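Local atomic coordinates of putative phosphohydrolase (Shewanella amazonensis, PDB entry 3M1T), a protein that is of unproven function, carries an HDOD domain and possibly takes part in signal transduction. Residues 113-126 / 213-225. Residues are numbered along the deposited sequence; the frame is centred on the assembly and turned at random.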
ATOM      1  N   VAL A 113      -4.082   0.912  -6.260  1.00 10.88           N
ATOM      2  CA  VAL A 113      -3.114  -0.174  -6.264  1.00 10.36           C
ATOM      3  C   VAL A 113      -3.556  -1.301  -5.324  1.00 11.51           C
ATOM      4  O   VAL A 113      -3.511  -2.478  -5.680  1.00 11.72           O
ATOM      5  CB  VAL A 113      -1.688   0.325  -5.939  1.00 10.88           C
ATOM      6  CG1 VAL A 113      -0.709  -0.838  -5.623  1.00  9.80           C
ATOM      7  CG2 VAL A 113      -1.140   1.238  -7.072  1.00 10.59           C
ATOM      8  N   ALA A 114      -3.967  -0.956  -4.109  1.00 11.59           N
ATOM      9  CA  ALA A 114      -4.434  -1.951  -3.147  1.00 10.82           C
ATOM     10  C   ALA A 114      -5.594  -2.770  -3.637  1.00 11.13           C
ATOM     11  O   ALA A 114      -5.638  -3.996  -3.486  1.00 10.94           O
ATOM     12  CB  ALA A 114      -4.767  -1.258  -1.785  1.00 10.92           C
ATOM     13  N   ILE A 115      -6.568  -2.100  -4.266  1.00 12.44           N
ATOM     14  CA  ILE A 115      -7.732  -2.809  -4.814  1.00 12.41           C
ATOM     15  C   ILE A 115      -7.347  -3.793  -5.919  1.00 11.58           C
ATOM     16  O   ILE A 115      -7.837  -4.956  -5.984  1.00 10.62           O
ATOM     17  CB  ILE A 115      -8.804  -1.774  -5.314  1.00 13.57           C
ATOM     18  CG1 ILE A 115      -9.451  -1.057  -4.128  1.00 15.23           C
ATOM     19  CG2 ILE A 115      -9.823  -2.461  -6.267  1.00 16.16           C
ATOM     20  CD1 ILE A 115     -10.249   0.190  -4.590  1.00 18.80           C
ATOM     21  N   ILE A 116      -6.455  -3.338  -6.784  1.00 11.02           N
ATOM     22  CA  ILE A 116      -5.930  -4.177  -7.850  1.00 11.17           C
ATOM     23  C   ILE A 116      -5.181  -5.378  -7.274  1.00 11.43           C
ATOM     24  O   ILE A 116      -5.437  -6.524  -7.638  1.00 11.42           O
ATOM     25  CB  ILE A 116      -5.041  -3.398  -8.854  1.00 11.00           C
ATOM     26  CG1 ILE A 116      -5.833  -2.310  -9.590  1.00 11.78           C
ATOM     27  CG2 ILE A 116      -4.383  -4.384  -9.887  1.00 10.68           C
ATOM     28  CD1 ILE A 116      -4.930  -1.229 -10.189  1.00 13.47           C
ATOM     29  N   CYS A 117      -4.298  -5.136  -6.292  1.00 11.20           N
ATOM     30  CA  CYS A 117      -3.575  -6.249  -5.687  1.00 10.87           C
ATOM     31  C   CYS A 117      -4.517  -7.322  -5.079  1.00 10.77           C
ATOM     32  O   CYS A 117      -4.288  -8.513  -5.165  1.00 10.62           O
ATOM     33  CB  CYS A 117      -2.677  -5.724  -4.564  1.00 11.67           C
ATOM     34  SG  CYS A 117      -1.206  -4.866  -5.108  1.00 14.77           S
ATOM     35  N   GLN A 118      -5.553  -6.873  -4.396  0.50 11.20           N
ATOM     36  CA  GLN A 118      -6.523  -7.766  -3.803  0.50 12.17           C
ATOM     37  C   GLN A 118      -7.152  -8.722  -4.827  0.50 12.43           C
ATOM     38  O   GLN A 118      -7.372  -9.904  -4.542  0.50 13.03           O
ATOM     39  CB  GLN A 118      -7.603  -6.929  -3.109  0.50 12.75           C
ATOM     40  CG  GLN A 118      -8.489  -7.699  -2.177  0.50 14.93           C
ATOM     41  CD  GLN A 118      -9.403  -6.788  -1.366  0.50 18.12           C
ATOM     42  OE1 GLN A 118     -10.154  -5.984  -1.927  0.50 17.63           O
ATOM     43  NE2 GLN A 118      -9.342  -6.915  -0.031  0.50 16.68           N
ATOM     44  N   GLU A 119      -7.477  -8.187  -6.006  1.00 11.89           N
ATOM     45  CA  GLU A 119      -8.020  -8.970  -7.101  1.00 12.00           C
ATOM     46  C   GLU A 119      -6.975  -9.959  -7.634  1.00 11.80           C
ATOM     47  O   GLU A 119      -7.281 -11.111  -7.912  1.00 12.41           O
ATOM     48  CB  GLU A 119      -8.448  -8.044  -8.242  1.00 11.36           C
ATOM     49  CG  GLU A 119      -8.978  -8.770  -9.472  1.00 10.90           C
ATOM     50  CD  GLU A 119     -10.185  -9.669  -9.208  1.00 15.37           C
ATOM     51  OE1 GLU A 119     -10.980  -9.363  -8.273  1.00 15.31           O
ATOM     52  OE2 GLU A 119     -10.360 -10.636  -9.984  1.00 13.12           O
ATOM     53  N   LEU A 120      -5.741  -9.492  -7.782  1.00 11.57           N
ATOM     54  CA  LEU A 120      -4.672 -10.403  -8.218  1.00 11.37           C
ATOM     55  C   LEU A 120      -4.509 -11.569  -7.239  1.00 10.89           C
ATOM     56  O   LEU A 120      -4.320 -12.710  -7.652  1.00 11.38           O
ATOM     57  CB  LEU A 120      -3.338  -9.661  -8.383  1.00 10.92           C
ATOM     58  CG  LEU A 120      -3.330  -8.483  -9.339  1.00 10.18           C
ATOM     59  CD1 LEU A 120      -1.962  -7.800  -9.424  1.00 10.50           C
ATOM     60  CD2 LEU A 120      -3.831  -8.867 -10.746  1.00 11.46           C
ATOM     61  N   ALA A 121      -4.544 -11.267  -5.933  1.00 10.24           N
ATOM     62  CA  ALA A 121      -4.424 -12.300  -4.899  1.00 10.94           C
ATOM     63  C   ALA A 121      -5.527 -13.352  -4.978  1.00 12.35           C
ATOM     64  O   ALA A 121      -5.311 -14.559  -4.787  1.00 13.89           O
ATOM     65  CB  ALA A 121      -4.447 -11.644  -3.489  1.00 10.71           C
ATOM     66  N   LYS A 122      -6.737 -12.878  -5.230  1.00 13.68           N
ATOM     67  CA  LYS A 122      -7.868 -13.781  -5.409  1.00 15.12           C
ATOM     68  C   LYS A 122      -7.581 -14.770  -6.507  1.00 15.41           C
ATOM     69  O   LYS A 122      -7.843 -15.977  -6.360  1.00 15.72           O
ATOM     70  CB  LYS A 122      -9.115 -12.991  -5.732  1.00 15.97           C
ATOM     71  CG  LYS A 122      -9.767 -12.414  -4.490  1.00 21.32           C
ATOM     72  CD  LYS A 122     -10.941 -11.517  -4.813  1.00 26.39           C
ATOM     73  CE  LYS A 122     -11.244 -10.579  -3.632  1.00 28.26           C
ATOM     74  NZ  LYS A 122     -12.591  -9.963  -3.810  1.00 30.40           N
ATOM     75  N   ARG A 123      -7.037 -14.260  -7.617  1.00 14.58           N
ATOM     76  CA  ARG A 123      -6.666 -15.091  -8.753  1.00 14.31           C
ATOM     77  C   ARG A 123      -5.493 -16.033  -8.515  1.00 15.20           C
ATOM     78  O   ARG A 123      -5.469 -17.147  -9.053  1.00 16.04           O
ATOM     79  CB  ARG A 123      -6.402 -14.201  -9.977  1.00 13.43           C
ATOM     80  CG  ARG A 123      -7.710 -13.585 -10.541  1.00 13.23           C
ATOM     81  CD  ARG A 123      -7.501 -12.377 -11.455  1.00 12.75           C
ATOM     82  NE  ARG A 123      -8.809 -11.955 -11.920  1.00 12.51           N
ATOM     83  CZ  ARG A 123      -9.442 -12.383 -13.006  1.00 12.32           C
ATOM     84  NH1 ARG A 123      -8.856 -13.219 -13.854  1.00 11.19           N
ATOM     85  NH2 ARG A 123     -10.683 -11.967 -13.247  1.00 14.58           N
ATOM     86  N   LEU A 124      -4.522 -15.580  -7.732  1.00 15.68           N
ATOM     87  CA  LEU A 124      -3.358 -16.381  -7.403  1.00 15.94           C
ATOM     88  C   LEU A 124      -3.633 -17.353  -6.246  1.00 17.37           C
ATOM     89  O   LEU A 124      -2.826 -18.233  -5.979  1.00 18.82           O
ATOM     90  CB  LEU A 124      -2.190 -15.460  -7.005  1.00 16.11           C
ATOM     91  CG  LEU A 124      -1.657 -14.547  -8.109  1.00 16.05           C
ATOM     92  CD1 LEU A 124      -0.799 -13.410  -7.568  1.00 16.45           C
ATOM     93  CD2 LEU A 124      -0.883 -15.355  -9.217  1.00 15.77           C
ATOM     94  N   GLY A 125      -4.767 -17.222  -5.577  1.00 18.00           N
ATOM     95  CA  GLY A 125      -5.076 -18.060  -4.436  1.00 19.17           C
ATOM     96  C   GLY A 125      -4.351 -17.673  -3.145  1.00 19.03           C
ATOM     97  O   GLY A 125      -4.231 -18.488  -2.242  1.00 20.95           O
ATOM     98  N   THR A 126      -3.880 -16.435  -3.037  1.00 17.34           N
ATOM     99  CA  THR A 126      -3.270 -15.927  -1.784  1.00 17.09           C
ATOM    100  C   THR A 126      -4.303 -15.098  -1.024  1.00 16.64           C
ATOM    101  O   THR A 126      -5.413 -14.861  -1.555  1.00 18.60           O
ATOM    102  CB  THR A 126      -2.001 -15.135  -2.112  1.00 17.24           C
ATOM    103  OG1 THR A 126      -2.369 -13.998  -2.915  1.00 15.61           O
ATOM    104  CG2 THR A 126      -1.017 -15.998  -2.957  1.00 16.19           C
ATOM    105  N   LYS A 213       5.522 -13.270  -4.280  1.00 12.15           N
ATOM    106  CA  LYS A 213       4.272 -12.979  -5.014  1.00 10.86           C
ATOM    107  C   LYS A 213       3.728 -11.577  -4.738  1.00 11.23           C
ATOM    108  O   LYS A 213       3.244 -10.904  -5.639  1.00 10.51           O
ATOM    109  CB  LYS A 213       3.224 -14.030  -4.759  1.00 13.10           C
ATOM    110  CG  LYS A 213       3.587 -15.396  -5.341  1.00 15.90           C
ATOM    111  CD  LYS A 213       2.588 -16.483  -4.896  1.00 20.18           C
ATOM    112  CE  LYS A 213       2.965 -17.839  -5.566  1.00 25.33           C
ATOM    113  NZ  LYS A 213       2.168 -18.914  -4.893  1.00 27.56           N
ATOM    114  N   LEU A 214       3.824 -11.131  -3.481  1.00 10.19           N
ATOM    115  CA  LEU A 214       3.367  -9.792  -3.175  1.00  9.82           C
ATOM    116  C   LEU A 214       4.117  -8.708  -3.937  1.00  8.90           C
ATOM    117  O   LEU A 214       3.495  -7.763  -4.404  1.00 10.30           O
ATOM    118  CB  LEU A 214       3.417  -9.522  -1.663  1.00 10.52           C
ATOM    119  CG  LEU A 214       2.332 -10.207  -0.872  1.00 10.60           C
ATOM    120  CD1 LEU A 214       2.710 -10.046   0.626  1.00 11.28           C
ATOM    121  CD2 LEU A 214       0.913  -9.511  -1.074  1.00 10.69           C
ATOM    122  N   ALA A 215       5.429  -8.836  -4.085  1.00  9.14           N
ATOM    123  CA  ALA A 215       6.199  -7.882  -4.852  1.00  8.88           C
ATOM    124  C   ALA A 215       5.765  -7.918  -6.318  1.00  8.23           C
ATOM    125  O   ALA A 215       5.659  -6.867  -6.906  1.00  9.37           O
ATOM    126  CB  ALA A 215       7.709  -8.139  -4.745  1.00  8.77           C
ATOM    127  N   GLY A 216       5.506  -9.103  -6.819  1.00  9.73           N
ATOM    128  CA  GLY A 216       5.036  -9.249  -8.218  1.00  9.85           C
ATOM    129  C   GLY A 216       3.691  -8.580  -8.388  1.00  9.95           C
ATOM    130  O   GLY A 216       3.437  -7.885  -9.395  1.00 10.03           O
HETATM  131  N   MSE A 217       2.801  -8.815  -7.428  1.00  9.67           N
HETATM  132  CA  MSE A 217       1.470  -8.147  -7.447  1.00 10.41           C
HETATM  133  C   MSE A 217       1.619  -6.645  -7.427  1.00 11.17           C
HETATM  134  O   MSE A 217       0.912  -5.910  -8.170  1.00 10.67           O
HETATM  135  CB  MSE A 217       0.588  -8.585  -6.257  1.00 10.78           C
HETATM  136  CG  MSE A 217       0.049 -10.011  -6.371  1.00 10.39           C
HETATM  137 SE   MSE A 217      -1.016 -10.486  -4.888  0.75  9.09          SE
HETATM  138  CE  MSE A 217       0.127 -11.783  -4.012  1.00 11.56           C
ATOM    139  N   LEU A 218       2.468  -6.113  -6.521  1.00 10.75           N
ATOM    140  CA  LEU A 218       2.685  -4.685  -6.471  1.00 10.47           C
ATOM    141  C   LEU A 218       3.189  -4.163  -7.809  1.00 10.79           C
ATOM    142  O   LEU A 218       2.692  -3.142  -8.341  1.00 11.09           O
ATOM    143  CB  LEU A 218       3.640  -4.230  -5.367  1.00 11.16           C
ATOM    144  CG  LEU A 218       3.118  -4.196  -3.964  1.00 12.25           C
ATOM    145  CD1 LEU A 218       4.333  -3.831  -3.074  1.00 11.90           C
ATOM    146  CD2 LEU A 218       1.932  -3.205  -3.831  1.00 13.26           C
ATOM    147  N   ALA A 219       4.166  -4.852  -8.370  1.00 10.04           N
ATOM    148  CA  ALA A 219       4.747  -4.384  -9.649  1.00 10.56           C
ATOM    149  C   ALA A 219       3.664  -4.270 -10.734  1.00 10.09           C
ATOM    150  O   ALA A 219       3.576  -3.252 -11.457  1.00 11.34           O
ATOM    151  CB  ALA A 219       5.858  -5.300 -10.078  1.00  9.13           C
HETATM  152  N   MSE A 220       2.848  -5.307 -10.824  1.00 10.41           N
HETATM  153  CA  MSE A 220       1.771  -5.382 -11.802  1.00  9.76           C
HETATM  154  C   MSE A 220       0.707  -4.312 -11.552  1.00  9.68           C
HETATM  155  O   MSE A 220       0.336  -3.529 -12.438  1.00  9.81           O
HETATM  156  CB  MSE A 220       1.184  -6.777 -11.825  1.00  9.16           C
HETATM  157  CG  MSE A 220      -0.038  -6.893 -12.723  1.00 10.92           C
HETATM  158 SE   MSE A 220      -0.202  -8.719 -13.338  0.75  8.90          SE
HETATM  159  CE  MSE A 220      -1.521  -8.397 -14.776  1.00  9.27           C
ATOM    160  N   ALA A 221       0.268  -4.217 -10.291  1.00  9.17           N
ATOM    161  CA  ALA A 221      -0.800  -3.300  -9.878  1.00 10.13           C
ATOM    162  C   ALA A 221      -0.360  -1.844 -10.086  1.00 10.16           C
ATOM    163  O   ALA A 221      -1.141  -0.996 -10.539  1.00  9.82           O
ATOM    164  CB  ALA A 221      -1.188  -3.577  -8.411  1.00  9.33           C
ATOM    165  N   LYS A 222       0.905  -1.538  -9.764  1.00 10.96           N
ATOM    166  CA  LYS A 222       1.420  -0.186  -9.967  1.00 10.76           C
ATOM    167  C   LYS A 222       1.408   0.259 -11.426  1.00 11.95           C
ATOM    168  O   LYS A 222       1.090   1.397 -11.720  1.00 10.71           O
ATOM    169  CB  LYS A 222       2.836  -0.051  -9.419  1.00 11.84           C
ATOM    170  CG  LYS A 222       2.912  -0.075  -7.913  1.00 12.53           C
ATOM    171  CD  LYS A 222       4.345  -0.111  -7.451  1.00 11.06           C
ATOM    172  CE  LYS A 222       5.106   1.186  -7.724  1.00 14.39           C
ATOM    173  NZ  LYS A 222       6.568   1.040  -7.459  1.00 15.40           N
ATOM    174  N   GLN A 223       1.816  -0.661 -12.286  1.00 11.09           N
ATOM    175  CA  GLN A 223       1.857  -0.399 -13.731  1.00 11.27           C
ATOM    176  C   GLN A 223       0.456  -0.227 -14.269  1.00 10.87           C
ATOM    177  O   GLN A 223       0.208   0.690 -15.077  1.00 11.72           O
ATOM    178  CB  GLN A 223       2.645  -1.486 -14.444  1.00 10.99           C
ATOM    179  CG  GLN A 223       2.918  -1.094 -15.951  1.00 14.69           C
ATOM    180  CD  GLN A 223       3.982  -1.883 -16.653  1.00 17.72           C
ATOM    181  OE1 GLN A 223       4.743  -2.629 -16.041  1.00 17.80           O
ATOM    182  NE2 GLN A 223       4.027  -1.759 -18.019  1.00 17.32           N
ATOM    183  N   ILE A 224      -0.488  -1.027 -13.791  1.00  9.72           N
ATOM    184  CA  ILE A 224      -1.879  -0.943 -14.226  1.00  9.47           C
ATOM    185  C   ILE A 224      -2.446   0.404 -13.824  1.00 10.82           C
ATOM    186  O   ILE A 224      -3.074   1.118 -14.620  1.00 12.70           O
ATOM    187  CB  ILE A 224      -2.722  -2.085 -13.606  1.00  9.39           C
ATOM    188  CG1 ILE A 224      -2.299  -3.476 -14.171  1.00  8.90           C
ATOM    189  CG2 ILE A 224      -4.197  -1.819 -13.768  1.00 10.15           C
ATOM    190  CD1 ILE A 224      -2.996  -4.659 -13.479  1.00 11.00           C
ATOM    191  N   ALA A 225      -2.178   0.785 -12.567  1.00 10.35           N
ATOM    192  CA  ALA A 225      -2.709   2.045 -12.052  1.00 10.56           C
ATOM    193  C   ALA A 225      -2.097   3.213 -12.809  1.00 12.06           C
ATOM    194  O   ALA A 225      -2.800   4.168 -13.110  1.00 14.50           O
ATOM    195  CB  ALA A 225      -2.450   2.190 -10.539  1.00 11.07           C
TER
HETATM  196  O   HOH W   1      -0.043 -18.412  -6.668  1.00 24.72           O
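V113 packs against A221 and A225 as a knob set into a hole on the facing helix, whose other walls are L218 and K222. Its CG1, anti to the backbone N (chi1 167°), lies 3.9 Å from CB of A221, while CG2 meets CB of A225 at 3.8 Å. Replacing V113 with glycine would probably open a gap among these four residues and leave the methyl of A225 without its branched neighbour. M217, a selenomethionine, is the reciprocal knob and enters between C117, L120, A121 and L124. CD1 of L124 rests against its CG at 3.7 Å, and a bend at chi3 (-110°) carries CE to OG1 of T126, tip to tip at 3.5 Å. A221, one wall of the V113 hole, is small enough for the helices to approach, the CA atoms of V113 and A221 lying 5.3 Å apart; its CB sits 3.5 Å from SG of C117 and 3.6 Å from CG2 of I116. I116 also sets CD1 against CG2 of I224, and L120 lays CD1 on CG of M220. L260 of helix 256-263 covers I116 and I224, extending the apolar layer. The axes of segments 113-124 and 213-225 approach to 8.6 Å at 129°, joining helix 103-124 to helix 213-227 within the all-helical fold. At the margin, the backbone O of L124, the last helical residue before G125, and NZ of K213 share one water. The contact thus rests mainly on apolar shape matching, with polar bridging by water at its edge.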